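Local coordinates for pesticidal crystal protein Cry4Aa (Bacillus thuringiensis, PDB 2C9K), which lyses midgut epithelial cells of mosquito larvae, binding to them and driving colloid-osmotic swelling as a pore-forming three-domain delta-endotoxin, at residues L205-I208 / K209-D213; N219-W222 / N223-N226; T227-T230 / K231-A235. All coordinates share one frame; numbering follows the deposited sequence.

In the fold
All three contacts are local ones in the helical N-terminal domain of the toxin, and they follow the chain out of one helix and into the next. Contact 1 ends helix 183-208 at the surface, where a threonine hydroxyl and a water bond carbonyls of the last turn. Contact 2, partly buried, starts helix 222-240 with an asparagine cap and a tryptophan. Contact 3, in the buried part of that same helix, has a Met-aromatic contact, and hydroxyl-to-carbonyl bonds as in contact 1. Contacts 1 and 2 are joined by the hydrogen bond of Asp213 OD2 with Asn221 ND2, whereas contacts 1 and 3 meet through Leu205, Ile208 and Tyr228 in apolar packing.

Contact 1 (L205-I208 / K209-D213); sequences LNLI and KTTPD
Leu207 lies alongside Thr211, both side chains pointing the same way, with CD1 of the leucine 3.9 Å from OG1 of the threonine. That hydroxyl has turned back on the helix end: Thr211 OG1 donates to Leu207 O at 3.0 Å. Its chi1 of -61° puts OG1 beside the residue's own nitrogen, on the side facing Leu207 O. The same oxygen also takes Thr210 N at 3.0 Å, and the two donors arrive from opposite faces of the carbonyl plane, gripping it from both sides. Threonine suits this place because its short hydroxyl can fold back and add a donor to a carbonyl of the last helical turn.

Lys209 N donates to Leu205 O in a nearly straight helical bond (163°). Beyond it the chain folds into a type I beta turn from Ile208 to Thr211, closed by Thr211 N donating to Ile208 O at 3.1 Å. A water donates to Ile208 O and to Thr211 O, a second donor for the former. Asn206, Thr210 and Lys209 are exposed, polar residues fit for solvent.

The apolar side chains pack on neighbouring helices, Ile208 being buried: Leu207 reaches Tyr134 and Ile137 of helix 129-137 and Ile58 of helix 46-58, Leu205 touches Tyr225 and Tyr228, and Ile208 touches Thr224 and Tyr228 of helix 222-240 and Ile57 of helix 46-58.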
loop_
_atom_site.group_PDB
_atom_site.type_symbol
_atom_site.label_atom_id
_atom_site.label_comp_id
_atom_site.label_asym_id
_atom_site.label_seq_id
_atom_site.Cartn_x
_atom_site.Cartn_y
_atom_site.Cartn_z
ATOM N N LEU A 205 -11.115 11.247 5.360
ATOM C CA LEU A 205 -11.821 10.766 4.182
ATOM C C LEU A 205 -13.256 11.262 4.271
ATOM O O LEU A 205 -13.833 11.706 3.280
ATOM C CB LEU A 205 -11.790 9.232 4.149
ATOM C CG LEU A 205 -11.423 8.536 2.825
ATOM C CD1 LEU A 205 -10.198 9.171 2.199
ATOM C CD2 LEU A 205 -11.167 7.070 3.091
ATOM N N ASN A 206 -13.820 11.203 5.473
ATOM C CA ASN A 206 -15.189 11.639 5.697
ATOM C C ASN A 206 -15.309 13.155 5.714
ATOM O O ASN A 206 -16.355 13.706 5.381
ATOM C CB ASN A 206 -15.719 11.051 6.999
ATOM C CG ASN A 206 -17.068 11.613 7.381
ATOM O OD1 ASN A 206 -17.153 12.611 8.100
ATOM N ND2 ASN A 206 -18.134 10.986 6.891
ATOM N N LEU A 207 -14.240 13.835 6.102
ATOM C CA LEU A 207 -14.260 15.288 6.111
ATOM C C LEU A 207 -14.451 15.743 4.665
ATOM O O LEU A 207 -15.387 16.473 4.340
ATOM C CB LEU A 207 -12.939 15.837 6.656
ATOM C CG LEU A 207 -12.754 17.353 6.565
ATOM C CD1 LEU A 207 -13.847 18.047 7.363
ATOM C CD2 LEU A 207 -11.372 17.739 7.075
ATOM N N ILE A 208 -13.561 15.292 3.792
ATOM C CA ILE A 208 -13.637 15.660 2.387
ATOM C C ILE A 208 -14.973 15.284 1.765
ATOM O O ILE A 208 -15.621 16.108 1.132
ATOM C CB ILE A 208 -12.507 14.989 1.572
ATOM C CG1 ILE A 208 -11.144 15.456 2.100
ATOM C CG2 ILE A 208 -12.662 15.320 0.100
ATOM C CD1 ILE A 208 -9.965 14.876 1.373
ATOM N N LYS A 209 -15.387 14.037 1.959
ATOM C CA LYS A 209 -16.633 13.539 1.385
ATOM C C LYS A 209 -17.859 14.207 1.975
ATOM O O LYS A 209 -18.986 13.937 1.561
ATOM C CB LYS A 209 -16.720 12.028 1.592
ATOM C CG LYS A 209 -17.776 11.331 0.756
ATOM C CD LYS A 209 -17.706 9.827 0.980
ATOM C CE LYS A 209 -18.690 9.070 0.110
ATOM N NZ LYS A 209 -18.578 7.597 0.329
ATOM N N THR A 210 -17.633 15.095 2.932
ATOM C CA THR A 210 -18.719 15.794 3.605
ATOM C C THR A 210 -18.721 17.292 3.319
ATOM O O THR A 210 -19.736 17.955 3.481
ATOM C CB THR A 210 -18.622 15.544 5.133
ATOM O OG1 THR A 210 -19.488 14.456 5.494
ATOM C CG2 THR A 210 -18.963 16.795 5.924
ATOM N N THR A 211 -17.589 17.814 2.870
ATOM C CA THR A 211 -17.444 19.239 2.587
ATOM C C THR A 211 -17.724 19.688 1.153
ATOM O O THR A 211 -16.987 19.339 0.236
ATOM C CB THR A 211 -16.026 19.693 2.937
ATOM O OG1 THR A 211 -15.792 19.475 4.335
ATOM C CG2 THR A 211 -15.830 21.159 2.588
ATOM N N PRO A 212 -18.786 20.484 0.944
ATOM C CA PRO A 212 -19.102 20.957 -0.406
ATOM C C PRO A 212 -17.911 21.782 -0.876
ATOM O O PRO A 212 -17.270 22.458 -0.073
ATOM C CB PRO A 212 -20.333 21.830 -0.195
ATOM C CG PRO A 212 -20.972 21.244 1.005
ATOM C CD PRO A 212 -19.794 20.960 1.905
ATOM N N ASP A 213 -17.613 21.730 -2.165
ATOM C CA ASP A 213 -16.491 22.483 -2.689
ATOM C C ASP A 213 -17.043 23.700 -3.408
ATOM O O ASP A 213 -17.739 23.574 -4.410
ATOM C CB ASP A 213 -15.683 21.616 -3.659
ATOM C CG ASP A 213 -14.381 22.265 -4.076
ATOM O OD1 ASP A 213 -14.387 23.502 -4.303
ATOM O OD2 ASP A 213 -13.362 21.538 -4.187
HETATM O O HOH W 1 -15.790 17.300 -1.095
#

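Contact 2 (N219-W222 / N223-N226); sequences NINW and NTYN
Asn223 meets Asn221 through its CB, which lies 3.5 Å from Asn221 OD1, and its backbone nitrogen sits close to the indole of Trp222, 3.4 Å from CE3. At Thr224 the cap is made: Thr224 N donates to Asn221 OD1 at 3.0 Å, so Asn221 is the N-cap of helix 222-240. With CG anti to its own nitrogen (chi1 -169°), the asparagine brings its amide oxygen over the first turn, although the N-H approaches from above the carbonyl plane. The Thr224 side chain crosses that of Asn221 at about a right angle, OG1 3.2 Å from CG.

Tyr225 N bonds Asn221 O at 3.1 Å in the carbonyl plane; the tyrosine ring meets Phe279 edge-to-face. Asn226 N donates to Trp222 O at 2.8 Å, and its CB makes a CH-pi contact over the six-membered ring of Trp222, 4.1 Å from the centroid and 12° off the normal, with the amide plane only 10° from the ring plane. Asn226 OD1 bonds Arg229 NH2, its ND2 bonds Tyr264 O, and Trp222 NE1 bonds Glu283 OE1.

Asparagine suits the cap because its amide has two working ends: OD1 serves the helix while ND2 bonds Asp213 OD2, which probably steadies the capping amide. The carboxylate's negative charge near the helix N-terminus would probably favour the helix dipole.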
loop_
_atom_site.group_PDB
_atom_site.type_symbol
_atom_site.label_atom_id
_atom_site.label_comp_id
_atom_site.label_asym_id
_atom_site.label_seq_id
_atom_site.Cartn_x
_atom_site.Cartn_y
_atom_site.Cartn_z
ATOM N N ASN A 219 -20.630 20.647 -5.051
ATOM C CA ASN A 219 -20.451 19.209 -5.152
ATOM C C ASN A 219 -19.319 18.723 -4.262
ATOM O O ASN A 219 -18.436 19.498 -3.896
ATOM C CB ASN A 219 -20.188 18.802 -6.609
ATOM C CG ASN A 219 -20.408 17.314 -6.843
ATOM O OD1 ASN A 219 -20.893 16.609 -5.966
ATOM N ND2 ASN A 219 -20.059 16.837 -8.033
ATOM N N ILE A 220 -19.376 17.453 -3.875
ATOM C CA ILE A 220 -18.309 16.871 -3.080
ATOM C C ILE A 220 -17.200 16.778 -4.110
ATOM O O ILE A 220 -17.481 16.488 -5.274
ATOM C CB ILE A 220 -18.651 15.441 -2.618
ATOM C CG1 ILE A 220 -19.929 15.455 -1.781
ATOM C CG2 ILE A 220 -17.482 14.855 -1.823
ATOM C CD1 ILE A 220 -19.832 16.302 -0.527
ATOM N N ASN A 221 -15.955 17.027 -3.712
ATOM C CA ASN A 221 -14.852 16.955 -4.667
ATOM C C ASN A 221 -14.123 15.610 -4.651
ATOM O O ASN A 221 -13.282 15.356 -3.781
ATOM C CB ASN A 221 -13.843 18.065 -4.413
ATOM C CG ASN A 221 -12.843 18.192 -5.538
ATOM O OD1 ASN A 221 -12.306 17.195 -6.015
ATOM N ND2 ASN A 221 -12.584 19.421 -5.970
ATOM N N TRP A 222 -14.438 14.765 -5.631
ATOM C CA TRP A 222 -13.832 13.440 -5.755
ATOM C C TRP A 222 -12.305 13.428 -5.942
ATOM O O TRP A 222 -11.621 12.561 -5.397
ATOM C CB TRP A 222 -14.477 12.677 -6.917
ATOM C CG TRP A 222 -13.856 11.344 -7.154
ATOM C CD1 TRP A 222 -14.164 10.169 -6.534
ATOM C CD2 TRP A 222 -12.767 11.062 -8.025
ATOM N NE1 TRP A 222 -13.330 9.171 -6.964
ATOM C CE2 TRP A 222 -12.460 9.693 -7.882
ATOM C CE3 TRP A 222 -12.011 11.836 -8.913
ATOM C CZ2 TRP A 222 -11.433 9.081 -8.594
ATOM C CZ3 TRP A 222 -10.991 11.225 -9.618
ATOM C CH2 TRP A 222 -10.714 9.861 -9.454
ATOM N N ASN A 223 -11.770 14.374 -6.710
ATOM C CA ASN A 223 -10.325 14.414 -6.942
ATOM C C ASN A 223 -9.586 14.702 -5.643
ATOM O O ASN A 223 -8.483 14.206 -5.406
ATOM C CB ASN A 223 -9.959 15.481 -7.980
ATOM C CG ASN A 223 -8.544 15.308 -8.513
ATOM O OD1 ASN A 223 -8.017 16.174 -9.203
ATOM N ND2 ASN A 223 -7.925 14.174 -8.198
ATOM N N THR A 224 -10.202 15.518 -4.799
ATOM C CA THR A 224 -9.602 15.866 -3.519
ATOM C C THR A 224 -9.612 14.620 -2.640
ATOM O O THR A 224 -8.663 14.328 -1.934
ATOM C CB THR A 224 -10.400 17.003 -2.850
ATOM O OG1 THR A 224 -10.297 18.186 -3.656
ATOM C CG2 THR A 224 -9.876 17.274 -1.450
ATOM N N TYR A 225 -10.711 13.888 -2.718
ATOM C CA TYR A 225 -10.896 12.670 -1.962
ATOM C C TYR A 225 -9.822 11.687 -2.405
ATOM O O TYR A 225 -9.149 11.061 -1.591
ATOM C CB TYR A 225 -12.293 12.106 -2.262
ATOM C CG TYR A 225 -12.636 10.844 -1.511
ATOM C CD1 TYR A 225 -13.335 10.890 -0.306
ATOM C CD2 TYR A 225 -12.233 9.605 -1.988
ATOM C CE1 TYR A 225 -13.620 9.729 0.403
ATOM C CE2 TYR A 225 -12.509 8.447 -1.288
ATOM C CZ TYR A 225 -13.203 8.513 -0.098
ATOM O OH TYR A 225 -13.486 7.349 0.569
ATOM N N ASN A 226 -9.654 11.567 -3.712
ATOM C CA ASN A 226 -8.679 10.641 -4.256
ATOM C C ASN A 226 -7.228 11.020 -3.935
ATOM O O ASN A 226 -6.407 10.148 -3.646
ATOM C CB ASN A 226 -8.876 10.528 -5.768
ATOM C CG ASN A 226 -7.973 9.496 -6.392
ATOM O OD1 ASN A 226 -8.140 8.294 -6.174
ATOM N ND2 ASN A 226 -6.998 9.958 -7.172
#

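Contact 3 (T227-T230 / K231-A235); sequences TYRT and KMTTA
A Met-aromatic contact one turn apart, between Tyr228 and Met232, marks this middle part of helix 222-240 in the helical, pore-forming domain of the toxin. The two side chains slant across each other. Met232 CG stands over one face of the Tyr228 ring, 3.6 Å from its centroid in a CH-pi contact, displaced toward the rim on the CE1 side. The sulfur lies farther out: Met232 SD is 4.9 Å from the Tyr228 ring centroid, seen obliquely from the ring. Bends at chi2 and chi3 fold the methionine chain compactly, and such a flexible, unbranched thioether suits a place between a flat ring and neighbouring helices. Tyr228 also packs on Ile57 of helix 46-58, and Met232 on Thr54 of that helix and Tyr201 of helix 183-208.

Another side of the helix carries Thr227 and Lys231. Their side chains run alongside, pointing the same way; Thr227 CG2 is 3.6 Å from Lys231 NZ, a contact of a methyl with the charged end. Lysine bends at chi2 (-56°) and again at chi4 to lie back along the helix. Its backbone bond, Lys231 N to Thr227 O, is nearly straight at 171°.

Arg229, bent at chi3, forms a salt bridge through NH1 with Glu283, while NH2 bonds Asn226 OD1. The hydroxyls of Thr233 and Thr234 bond carbonyls of their own helix, which satisfies them in a buried place, whereas Thr230 OG1 bonds both Asn226 O and Tyr264 O. Thr234 OG1 donates to Lys231 O at 2.9 Å, near a wider pi-type turn at 233-235. In Thr233, OG1 lies beside the residue's own nitrogen, and both donate to one carbonyl from opposite faces of its plane: Thr233 N reaches Arg229 O at 2.8 Å and Thr233 OG1 reaches Arg229 O at 2.7 Å.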
loop_
_atom_site.group_PDB
_atom_site.type_symbol
_atom_site.label_atom_id
_atom_site.label_comp_id
_atom_site.label_asym_id
_atom_site.label_seq_id
_atom_site.Cartn_x
_atom_site.Cartn_y
_atom_site.Cartn_z
ATOM N N THR A 227 -6.907 12.309 -3.980
ATOM C CA THR A 227 -5.547 12.743 -3.696
ATOM C C THR A 227 -5.181 12.416 -2.252
ATOM O O THR A 227 -4.120 11.857 -1.970
ATOM C CB THR A 227 -5.382 14.262 -3.933
ATOM O OG1 THR A 227 -5.687 14.564 -5.296
ATOM C CG2 THR A 227 -3.959 14.699 -3.645
ATOM N N TYR A 228 -6.073 12.768 -1.339
ATOM C CA TYR A 228 -5.847 12.517 0.073
ATOM C C TYR A 228 -5.593 11.027 0.341
ATOM O O TYR A 228 -4.798 10.670 1.216
ATOM C CB TYR A 228 -7.052 12.987 0.872
ATOM C CG TYR A 228 -6.955 12.656 2.329
ATOM C CD1 TYR A 228 -6.081 13.342 3.170
ATOM C CD2 TYR A 228 -7.737 11.646 2.875
ATOM C CE1 TYR A 228 -5.996 13.032 4.516
ATOM C CE2 TYR A 228 -7.660 11.328 4.220
ATOM C CZ TYR A 228 -6.794 12.022 5.036
ATOM O OH TYR A 228 -6.756 11.700 6.376
ATOM N N ARG A 229 -6.270 10.175 -0.427
ATOM C CA ARG A 229 -6.156 8.724 -0.306
ATOM C C ARG A 229 -4.808 8.227 -0.811
ATOM O O ARG A 229 -4.156 7.387 -0.186
ATOM C CB ARG A 229 -7.290 8.045 -1.089
ATOM C CG ARG A 229 -7.197 6.522 -1.154
ATOM C CD ARG A 229 -8.462 5.911 -1.736
ATOM N NE ARG A 229 -8.729 6.369 -3.094
ATOM C CZ ARG A 229 -9.898 6.216 -3.707
ATOM N NH1 ARG A 229 -10.905 5.618 -3.085
ATOM N NH2 ARG A 229 -10.064 6.676 -4.936
ATOM N N THR A 230 -4.391 8.752 -1.951
ATOM C CA THR A 230 -3.121 8.360 -2.527
ATOM C C THR A 230 -1.958 8.802 -1.645
ATOM O O THR A 230 -1.031 8.032 -1.408
ATOM C CB THR A 230 -2.964 8.962 -3.920
ATOM O OG1 THR A 230 -4.016 8.469 -4.759
ATOM C CG2 THR A 230 -1.619 8.588 -4.514
ATOM N N LYS A 231 -2.007 10.038 -1.153
ATOM C CA LYS A 231 -0.931 10.558 -0.310
ATOM C C LYS A 231 -0.879 9.843 1.032
ATOM O O LYS A 231 0.195 9.448 1.475
ATOM C CB LYS A 231 -1.095 12.066 -0.071
ATOM C CG LYS A 231 -1.267 12.898 -1.335
ATOM C CD LYS A 231 -0.125 12.692 -2.309
ATOM C CE LYS A 231 -0.457 13.242 -3.699
ATOM N NZ LYS A 231 -0.381 14.734 -3.819
ATOM N N MET A 232 -2.035 9.672 1.670
ATOM C CA MET A 232 -2.095 9.013 2.970
ATOM C C MET A 232 -1.851 7.512 2.907
ATOM O O MET A 232 -1.383 6.910 3.873
ATOM C CB MET A 232 -3.437 9.292 3.648
ATOM C CG MET A 232 -3.629 10.745 4.036
ATOM S SD MET A 232 -2.298 11.382 5.089
ATOM C CE MET A 232 -1.261 12.183 3.914
ATOM N N THR A 233 -2.174 6.888 1.785
ATOM C CA THR A 233 -1.926 5.462 1.689
ATOM C C THR A 233 -0.422 5.235 1.727
ATOM O O THR A 233 0.061 4.375 2.460
ATOM C CB THR A 233 -2.485 4.874 0.396
ATOM O OG1 THR A 233 -3.911 4.793 0.493
ATOM C CG2 THR A 233 -1.905 3.485 0.145
ATOM N N THR A 234 0.317 6.022 0.950
ATOM C CA THR A 234 1.765 5.896 0.894
ATOM C C THR A 234 2.449 6.434 2.147
ATOM O O THR A 234 3.606 6.112 2.408
ATOM C CB THR A 234 2.340 6.636 -0.319
ATOM O OG1 THR A 234 2.189 8.046 -0.141
ATOM C CG2 THR A 234 1.610 6.231 -1.565
ATOM N N ALA A 235 1.745 7.258 2.919
ATOM C CA ALA A 235 2.331 7.819 4.134
ATOM C C ALA A 235 1.946 7.012 5.366
ATOM O O ALA A 235 2.806 6.527 6.095
ATOM C CB ALA A 235 1.907 9.272 4.305
#